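Local coordinates for SecB-like chaperone Rv1957 (Mycobacterium tuberculosis, PDB 5MTW), which acts as the chaperone of a toxin-antitoxin-chaperone system, prevents aggregation of the antitoxin HigA1 in vitro and is required for neutralization of the toxin HigB1, at residues 27-41 / 100-113. Sequence-based numbering, arbitrary orientation.
Sequences QIRDIRLLRTQAAVH and DVATADFEFAALFD
R35 reaches over E107 to D105 on the neighbouring antiparallel strand, forming a salt-bridge network. E107 CB lies over one face of its guanidinium, 3.7 Å from the plane, while NH1 makes a salt bridge to D105 OD2 (3.0 Å) and NE a weak bond to E107 OE1 (3.2 Å). Water joins R35 NH1 to D105 O. At the far end, R29 grips D113 side-on: NE and NH2 both donate to OD1, at 3.0 and 3.1 Å, with the two planar groups turned 62° apart. D113 CG sits between its backbone N and carbonyl carbon (chi1 57°), which brings the carboxylate toward R29.

On the other face, L33 CD1 makes a CH-pi contact over the F108 ring, 3.9 Å from its centroid, and I28 CB lies 3.8 Å from F112 CE2. Helix 125-154 covers this apolar side, where Y143 meets I31 and L140 meets F108.

Backbone hydrogen bonds continue through two beta bulges, each shifting the register by one residue: in one, a classic bulge, R29 and D30 both face L111; the second lies between L33 and R35. Farther out, R73 bridges to E107 OE2, and residues 35-39 pair with a strand of the second subunit, continuing the sheet across the interface. The HigA1 peptide is bound on the face bearing D30, A109 and L111: an aromatic side chain packs on A109 and L111, and D30 OD2 forms a salt bridge with a basic side chain of the peptide and a hydrogen bond with an aromatic one. This mixed apolar and acidic surface is consistent with receiving an antitoxin segment that has both aromatic and basic side chains.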
ATOM      1  N   GLN A  27     -13.940 -21.702  -1.904  1.00 26.41           N
ATOM      2  CA  GLN A  27     -12.824 -21.064  -2.580  1.00 28.84           C
ATOM      3  C   GLN A  27     -12.874 -19.527  -2.359  1.00 26.59           C
ATOM      4  O   GLN A  27     -13.942 -18.903  -2.426  1.00 23.69           O
ATOM      5  CB  GLN A  27     -12.796 -21.461  -4.043  1.00 28.24           C
ATOM      6  CG  GLN A  27     -11.532 -21.002  -4.781  1.00 27.29           C
ATOM      7  CD  GLN A  27     -10.255 -21.417  -4.083  1.00 31.51           C
ATOM      8  OE1 GLN A  27      -9.717 -20.715  -3.223  1.00 25.05           O
ATOM      9  NE2 GLN A  27      -9.793 -22.605  -4.415  1.00 31.16           N
ATOM     10  N   ILE A  28     -11.738 -18.943  -1.993  1.00 22.17           N
ATOM     11  CA  ILE A  28     -11.638 -17.452  -1.870  1.00 22.30           C
ATOM     12  C   ILE A  28     -11.630 -16.785  -3.264  1.00 24.54           C
ATOM     13  O   ILE A  28     -11.001 -17.303  -4.182  1.00 23.04           O
ATOM     14  CB  ILE A  28     -10.412 -17.006  -1.031  1.00 24.08           C
ATOM     15  CG1 ILE A  28     -10.534 -15.517  -0.613  1.00 22.43           C
ATOM     16  CG2 ILE A  28      -9.135 -17.282  -1.787  1.00 22.68           C
ATOM     17  CD1 ILE A  28      -9.675 -15.185   0.601  1.00 24.57           C
ATOM     18  N   ARG A  29     -12.332 -15.646  -3.420  1.00 22.47           N
ATOM     19  CA  ARG A  29     -12.433 -14.991  -4.749  0.70 21.94           C
ATOM     20  C   ARG A  29     -11.824 -13.623  -4.739  1.00 24.88           C
ATOM     21  O   ARG A  29     -11.115 -13.299  -5.623  1.00 20.84           O
ATOM     22  CB  ARG A  29     -13.834 -14.912  -5.242  0.70 25.15           C
ATOM     23  CG  ARG A  29     -14.428 -16.246  -5.544  0.70 30.86           C
ATOM     24  CD  ARG A  29     -13.501 -17.099  -6.393  0.70 37.08           C
ATOM     25  NE  ARG A  29     -14.112 -18.390  -6.611  0.70 41.30           N
ATOM     26  CZ  ARG A  29     -13.660 -19.314  -7.425  0.70 39.07           C
ATOM     27  NH1 ARG A  29     -12.530 -19.139  -8.096  0.70 43.78           N
ATOM     28  NH2 ARG A  29     -14.354 -20.413  -7.553  0.70 41.95           N
ATOM     29  N   ASP A  30     -12.035 -12.832  -3.668  1.00 21.97           N
ATOM     30  CA  ASP A  30     -11.591 -11.443  -3.660  1.00 21.12           C
ATOM     31  C   ASP A  30     -11.618 -10.880  -2.222  1.00 17.41           C
ATOM     32  O   ASP A  30     -12.196 -11.445  -1.344  1.00 17.00           O
ATOM     33  CB  ASP A  30     -12.482 -10.666  -4.572  1.00 21.92           C
ATOM     34  CG  ASP A  30     -11.862  -9.348  -5.117  1.00 24.21           C
ATOM     35  OD1 ASP A  30     -10.687  -9.007  -4.961  1.00 20.44           O
ATOM     36  OD2 ASP A  30     -12.658  -8.662  -5.771  1.00 28.91           O
ATOM     37  N   ILE A  31     -10.982  -9.744  -2.066  1.00 18.24           N
ATOM     38  CA  ILE A  31     -10.860  -9.022  -0.799  1.00 20.86           C
ATOM     39  C   ILE A  31     -11.061  -7.545  -1.103  1.00 19.34           C
ATOM     40  O   ILE A  31     -10.660  -7.027  -2.146  1.00 18.02           O
ATOM     41  CB  ILE A  31      -9.481  -9.286  -0.167  1.00 22.54           C
ATOM     42  CG1 ILE A  31      -9.495 -10.750   0.426  1.00 26.46           C
ATOM     43  CG2 ILE A  31      -9.263  -8.306   0.972  1.00 24.06           C
ATOM     44  CD1 ILE A  31      -8.208 -11.463   0.385  1.00 30.08           C
ATOM     45  N   ARG A  32     -11.792  -6.875  -0.257  1.00 17.90           N
ATOM     46  CA  ARG A  32     -11.889  -5.442  -0.417  1.00 20.06           C
ATOM     47  C   ARG A  32     -12.005  -4.751   0.987  1.00 18.93           C
ATOM     48  O   ARG A  32     -12.512  -5.317   1.951  1.00 18.31           O
ATOM     49  CB  ARG A  32     -13.061  -5.052  -1.355  1.00 20.73           C
ATOM     50  CG  ARG A  32     -14.451  -5.232  -0.717  1.00 18.92           C
ATOM     51  CD  ARG A  32     -15.610  -4.689  -1.594  1.00 21.46           C
ATOM     52  NE  ARG A  32     -16.936  -5.069  -1.091  1.00 23.45           N
ATOM     53  CZ  ARG A  32     -18.114  -4.552  -1.455  1.00 20.99           C
ATOM     54  NH1 ARG A  32     -18.195  -3.593  -2.336  1.00 19.09           N
ATOM     55  NH2 ARG A  32     -19.230  -5.027  -0.905  1.00 21.65           N
ATOM     56  N   LEU A  33     -11.587  -3.506   0.992  1.00 18.49           N
ATOM     57  CA  LEU A  33     -11.917  -2.593   2.040  1.00 17.45           C
ATOM     58  C   LEU A  33     -13.390  -2.141   1.844  1.00 16.65           C
ATOM     59  O   LEU A  33     -13.714  -1.644   0.784  1.00 19.00           O
ATOM     60  CB  LEU A  33     -10.898  -1.446   2.029  1.00 18.19           C
ATOM     61  CG  LEU A  33     -11.139  -0.332   3.098  1.00 19.47           C
ATOM     62  CD1 LEU A  33     -10.678  -0.769   4.497  1.00 17.07           C
ATOM     63  CD2 LEU A  33     -10.430   0.922   2.684  1.00 23.27           C
ATOM     64  N   LEU A  34     -14.225  -2.209   2.880  1.00 17.44           N
ATOM     65  CA  LEU A  34     -15.622  -1.724   2.821  1.00 20.90           C
ATOM     66  C   LEU A  34     -15.758  -0.293   3.226  1.00 19.68           C
ATOM     67  O   LEU A  34     -16.526   0.437   2.653  1.00 19.93           O
ATOM     68  CB  LEU A  34     -16.542  -2.574   3.759  1.00 21.25           C
ATOM     69  CG  LEU A  34     -16.818  -4.043   3.337  1.00 24.20           C
ATOM     70  CD1 LEU A  34     -17.710  -4.846   4.322  1.00 20.36           C
ATOM     71  CD2 LEU A  34     -17.475  -4.089   1.956  1.00 27.02           C
ATOM     72  N   ARG A  35     -15.051   0.092   4.310  1.00 18.13           N
ATOM     73  CA  ARG A  35     -15.121   1.352   4.875  1.00 18.99           C
ATOM     74  C   ARG A  35     -13.920   1.602   5.755  1.00 19.42           C
ATOM     75  O   ARG A  35     -13.386   0.698   6.378  1.00 18.85           O
ATOM     76  CB  ARG A  35     -16.368   1.568   5.769  1.00 19.36           C
ATOM     77  CG  ARG A  35     -16.585   0.447   6.809  1.00 19.91           C
ATOM     78  CD  ARG A  35     -17.815   0.758   7.716  1.00 20.80           C
ATOM     79  NE  ARG A  35     -17.918  -0.253   8.768  1.00 23.03           N
ATOM     80  CZ  ARG A  35     -17.186  -0.322   9.902  1.00 25.18           C
ATOM     81  NH1 ARG A  35     -16.211   0.521  10.228  1.00 27.25           N
ATOM     82  NH2 ARG A  35     -17.384  -1.320  10.716  1.00 27.71           N
ATOM     83  N   THR A  36     -13.686   2.883   5.925  1.00 17.90           N
ATOM     84  CA  THR A  36     -12.644   3.409   6.850  1.00 17.65           C
ATOM     85  C   THR A  36     -12.914   4.826   7.420  1.00 19.05           C
ATOM     86  O   THR A  36     -13.541   5.640   6.811  1.00 19.69           O
ATOM     87  CB  THR A  36     -11.253   3.317   6.181  1.00 17.91           C
ATOM     88  OG1 THR A  36     -10.290   3.701   7.159  1.00 16.18           O
ATOM     89  CG2 THR A  36     -11.152   4.112   4.944  1.00 18.41           C
ATOM     90  N   GLN A  37     -12.409   5.108   8.611  1.00 17.71           N
ATOM     91  CA  GLN A  37     -12.537   6.415   9.207  1.00 23.96           C
ATOM     92  C   GLN A  37     -11.353   6.529  10.184  1.00 22.96           C
ATOM     93  O   GLN A  37     -11.127   5.622  10.952  1.00 22.97           O
ATOM     94  CB  GLN A  37     -13.845   6.527   9.988  1.00 24.35           C
ATOM     95  CG  GLN A  37     -14.066   7.897  10.576  1.00 34.97           C
ATOM     96  CD  GLN A  37     -15.463   7.995  11.216  1.00 39.30           C
ATOM     97  OE1 GLN A  37     -16.460   8.016  10.518  1.00 45.54           O
ATOM     98  NE2 GLN A  37     -15.523   8.065  12.529  1.00 47.65           N
ATOM     99  N   ALA A  38     -10.578   7.554  10.038  1.00 17.71           N
ATOM    100  CA  ALA A  38      -9.445   7.771  10.955  1.00 19.03           C
ATOM    101  C   ALA A  38      -9.038   9.230  11.093  1.00 20.12           C
ATOM    102  O   ALA A  38      -9.293  10.036  10.215  1.00 17.72           O
ATOM    103  CB  ALA A  38      -8.276   6.981  10.384  1.00 20.85           C
ATOM    104  N   ALA A  39      -8.362   9.555  12.210  1.00 19.56           N
ATOM    105  CA  ALA A  39      -7.923  10.915  12.503  1.00 21.69           C
ATOM    106  C   ALA A  39      -6.796  10.856  13.506  1.00 19.69           C
ATOM    107  O   ALA A  39      -6.784   9.938  14.366  1.00 20.38           O
ATOM    108  CB  ALA A  39      -9.026  11.808  13.076  1.00 19.53           C
ATOM    109  N   VAL A  40      -5.865  11.770  13.303  1.00 20.05           N
ATOM    110  CA  VAL A  40      -4.811  12.014  14.285  1.00 25.19           C
ATOM    111  C   VAL A  40      -5.270  13.186  15.144  1.00 25.95           C
ATOM    112  O   VAL A  40      -5.689  14.206  14.651  1.00 24.24           O
ATOM    113  CB  VAL A  40      -3.398  12.171  13.671  1.00 31.09           C
ATOM    114  CG1 VAL A  40      -3.438  12.982  12.430  1.00 37.28           C
ATOM    115  CG2 VAL A  40      -2.391  12.752  14.666  1.00 31.53           C
ATOM    116  N   HIS A  41      -5.204  12.998  16.450  1.00 24.26           N
ATOM    117  CA  HIS A  41      -5.686  14.006  17.417  1.00 28.08           C
ATOM    118  C   HIS A  41      -4.609  14.880  18.112  1.00 30.64           C
ATOM    119  O   HIS A  41      -4.976  15.937  18.606  1.00 28.19           O
ATOM    120  CB  HIS A  41      -6.459  13.319  18.504  1.00 27.01           C
ATOM    121  CG  HIS A  41      -7.461  12.326  18.013  1.00 27.09           C
ATOM    122  ND1 HIS A  41      -8.579  12.696  17.325  1.00 27.59           N
ATOM    123  CD2 HIS A  41      -7.584  11.001  18.223  1.00 28.43           C
ATOM    124  CE1 HIS A  41      -9.305  11.639  17.043  1.00 30.29           C
ATOM    125  NE2 HIS A  41      -8.732  10.597  17.591  1.00 26.94           N
ATOM    126  N   ASP A 100      -5.175   9.667  23.868  1.00 37.50           N
ATOM    127  CA  ASP A 100      -5.349   9.115  22.497  1.00 34.42           C
ATOM    128  C   ASP A 100      -4.659  10.008  21.484  1.00 31.48           C
ATOM    129  O   ASP A 100      -4.880  11.176  21.440  1.00 28.74           O
ATOM    130  CB  ASP A 100      -6.822   9.021  22.109  1.00 40.38           C
ATOM    131  CG  ASP A 100      -7.613   8.001  22.924  1.00 41.60           C
ATOM    132  OD1 ASP A 100      -7.070   6.988  23.364  1.00 47.28           O
ATOM    133  OD2 ASP A 100      -8.837   8.196  23.050  1.00 46.74           O
ATOM    134  N   VAL A 101      -3.829   9.420  20.636  1.00 27.14           N
ATOM    135  CA  VAL A 101      -3.088  10.153  19.599  1.00 22.30           C
ATOM    136  C   VAL A 101      -3.738  10.023  18.190  1.00 21.72           C
ATOM    137  O   VAL A 101      -3.686  10.926  17.392  1.00 23.55           O
ATOM    138  CB  VAL A 101      -1.710   9.514  19.535  1.00 20.72           C
ATOM    139  CG1 VAL A 101      -1.025   9.825  18.284  1.00 22.29           C
ATOM    140  CG2 VAL A 101      -0.878   9.953  20.728  1.00 23.88           C
ATOM    141  N   ALA A 102      -4.371   8.890  17.952  1.00 20.66           N
ATOM    142  CA  ALA A 102      -5.135   8.630  16.731  1.00 20.83           C
ATOM    143  C   ALA A 102      -6.058   7.470  16.930  1.00 19.98           C
ATOM    144  O   ALA A 102      -5.784   6.597  17.750  1.00 20.88           O
ATOM    145  CB  ALA A 102      -4.196   8.298  15.652  1.00 19.02           C
ATOM    146  N   THR A 103      -7.103   7.411  16.101  1.00 21.45           N
ATOM    147  CA  THR A 103      -8.075   6.390  16.145  1.00 22.29           C
ATOM    148  C   THR A 103      -8.535   6.070  14.714  1.00 24.86           C
ATOM    149  O   THR A 103      -8.554   6.924  13.830  1.00 20.73           O
ATOM    150  CB  THR A 103      -9.378   6.793  16.949  1.00 26.59           C
ATOM    151  OG1 THR A 103      -9.985   7.905  16.323  1.00 29.37           O
ATOM    152  CG2 THR A 103      -9.049   7.191  18.290  1.00 28.72           C
ATOM    153  N   ALA A 104      -8.823   4.816  14.518  1.00 21.62           N
ATOM    154  CA  ALA A 104      -9.352   4.344  13.250  1.00 23.69           C
ATOM    155  C   ALA A 104     -10.367   3.259  13.434  1.00 23.37           C
ATOM    156  O   ALA A 104     -10.180   2.327  14.239  1.00 24.94           O
ATOM    157  CB  ALA A 104      -8.234   3.801  12.444  1.00 20.37           C
ATOM    158  N   ASP A 105     -11.346   3.288  12.571  1.00 20.81           N
ATOM    159  CA  ASP A 105     -12.377   2.259  12.524  1.00 23.17           C
ATOM    160  C   ASP A 105     -12.571   1.900  11.047  1.00 21.43           C
ATOM    161  O   ASP A 105     -12.850   2.778  10.221  1.00 19.10           O
ATOM    162  CB  ASP A 105     -13.674   2.762  13.164  1.00 29.28           C
ATOM    163  CG  ASP A 105     -14.863   1.800  12.935  1.00 41.95           C
ATOM    164  OD1 ASP A 105     -14.786   0.528  13.139  1.00 50.86           O
ATOM    165  OD2 ASP A 105     -15.910   2.339  12.550  1.00 65.13           O
ATOM    166  N   PHE A 106     -12.277   0.660  10.722  1.00 17.35           N
ATOM    167  CA  PHE A 106     -12.375   0.204   9.367  1.00 17.92           C
ATOM    168  C   PHE A 106     -12.870  -1.243   9.274  1.00 18.24           C
ATOM    169  O   PHE A 106     -12.778  -2.015  10.240  1.00 18.39           O
ATOM    170  CB  PHE A 106     -11.011   0.422   8.670  1.00 19.58           C
ATOM    171  CG  PHE A 106      -9.885  -0.344   9.283  1.00 17.93           C
ATOM    172  CD1 PHE A 106      -9.208   0.151  10.369  1.00 18.20           C
ATOM    173  CD2 PHE A 106      -9.557  -1.570   8.821  1.00 18.61           C
ATOM    174  CE1 PHE A 106      -8.131  -0.555  10.976  1.00 18.30           C
ATOM    175  CE2 PHE A 106      -8.524  -2.319   9.386  1.00 16.42           C
ATOM    176  CZ  PHE A 106      -7.788  -1.801  10.469  1.00 18.18           C
ATOM    177  N   GLU A 107     -13.281  -1.664   8.084  1.00 16.56           N
ATOM    178  CA  GLU A 107     -13.737  -3.014   7.930  1.00 19.29           C
ATOM    179  C   GLU A 107     -13.381  -3.621   6.559  1.00 19.72           C
ATOM    180  O   GLU A 107     -13.514  -2.925   5.559  1.00 17.98           O
ATOM    181  CB  GLU A 107     -15.271  -3.014   8.025  1.00 19.80           C
ATOM    182  CG  GLU A 107     -15.869  -4.392   8.061  1.00 23.55           C
ATOM    183  CD  GLU A 107     -17.405  -4.345   8.183  1.00 28.09           C
ATOM    184  OE1 GLU A 107     -18.012  -3.307   7.925  1.00 30.66           O
ATOM    185  OE2 GLU A 107     -17.990  -5.372   8.599  1.00 32.49           O
ATOM    186  N   PHE A 108     -12.767  -4.796   6.584  1.00 17.53           N
ATOM    187  CA  PHE A 108     -12.397  -5.535   5.428  1.00 17.58           C
ATOM    188  C   PHE A 108     -13.418  -6.666   5.163  1.00 18.43           C
ATOM    189  O   PHE A 108     -14.085  -7.207   6.083  1.00 15.69           O
ATOM    190  CB  PHE A 108     -10.950  -6.107   5.575  1.00 20.05           C
ATOM    191  CG  PHE A 108      -9.858  -5.104   5.164  1.00 17.90           C
ATOM    192  CD1 PHE A 108      -9.451  -5.023   3.839  1.00 18.18           C
ATOM    193  CD2 PHE A 108      -9.266  -4.214   6.089  1.00 20.15           C
ATOM    194  CE1 PHE A 108      -8.483  -4.066   3.419  1.00 17.71           C
ATOM    195  CE2 PHE A 108      -8.316  -3.280   5.689  1.00 22.05           C
ATOM    196  CZ  PHE A 108      -7.871  -3.261   4.373  1.00 21.34           C
ATOM    197  N   ALA A 109     -13.515  -7.034   3.893  1.00 16.93           N
ATOM    198  CA  ALA A 109     -14.334  -8.103   3.453  1.00 16.07           C
ATOM    199  C   ALA A 109     -13.605  -9.025   2.538  1.00 17.50           C
ATOM    200  O   ALA A 109     -12.880  -8.514   1.695  1.00 17.26           O
ATOM    201  CB  ALA A 109     -15.446  -7.560   2.626  1.00 15.98           C
ATOM    202  N   ALA A 110     -13.833 -10.319   2.732  1.00 17.07           N
ATOM    203  CA  ALA A 110     -13.420 -11.408   1.879  1.00 18.29           C
ATOM    204  C   ALA A 110     -14.645 -12.220   1.278  1.00 19.73           C
ATOM    205  O   ALA A 110     -15.584 -12.666   1.982  1.00 18.05           O
ATOM    206  CB  ALA A 110     -12.416 -12.315   2.609  1.00 20.45           C
ATOM    207  N   LEU A 111     -14.588 -12.406  -0.029  1.00 18.92           N
ATOM    208  CA  LEU A 111     -15.662 -13.045  -0.827  1.00 17.11           C
ATOM    209  C   LEU A 111     -15.231 -14.508  -1.121  1.00 20.81           C
ATOM    210  O   LEU A 111     -14.122 -14.728  -1.556  1.00 16.30           O
ATOM    211  CB  LEU A 111     -15.809 -12.324  -2.151  1.00 18.77           C
ATOM    212  CG  LEU A 111     -16.851 -12.904  -3.158  1.00 21.30           C
ATOM    213  CD1 LEU A 111     -18.224 -12.974  -2.488  1.00 24.61           C
ATOM    214  CD2 LEU A 111     -16.916 -12.105  -4.441  1.00 22.57           C
ATOM    215  N   PHE A 112     -16.088 -15.467  -0.799  1.00 19.02           N
ATOM    216  CA  PHE A 112     -15.823 -16.842  -1.061  1.00 21.63           C
ATOM    217  C   PHE A 112     -17.016 -17.396  -1.801  1.00 27.11           C
ATOM    218  O   PHE A 112     -18.160 -16.917  -1.629  1.00 22.32           O
ATOM    219  CB  PHE A 112     -15.745 -17.666   0.213  1.00 23.00           C
ATOM    220  CG  PHE A 112     -14.648 -17.265   1.135  1.00 21.75           C
ATOM    221  CD1 PHE A 112     -14.824 -16.192   1.971  1.00 22.47           C
ATOM    222  CD2 PHE A 112     -13.455 -17.970   1.180  1.00 22.10           C
ATOM    223  CE1 PHE A 112     -13.838 -15.818   2.860  1.00 24.12           C
ATOM    224  CE2 PHE A 112     -12.480 -17.634   2.069  1.00 22.47           C
ATOM    225  CZ  PHE A 112     -12.641 -16.509   2.899  1.00 23.17           C
ATOM    226  N   ASP A 113     -16.769 -18.437  -2.555  1.00 24.83           N
ATOM    227  CA  ASP A 113     -17.892 -19.227  -2.977  1.00 30.87           C
ATOM    228  C   ASP A 113     -17.576 -20.738  -2.798  1.00 31.78           C
ATOM    229  O   ASP A 113     -16.451 -21.130  -2.355  1.00 28.07           O
ATOM    230  CB  ASP A 113     -18.426 -18.768  -4.322  1.00 35.08           C
ATOM    231  CG  ASP A 113     -17.385 -18.781  -5.417  1.00 43.00           C
ATOM    232  OD1 ASP A 113     -16.521 -19.668  -5.398  1.00 43.32           O
ATOM    233  OD2 ASP A 113     -17.474 -17.901  -6.317  1.00 44.70           O
TER
HETATM  234  O   HOH W   1     -15.319   2.910   9.146  1.00 29.96           O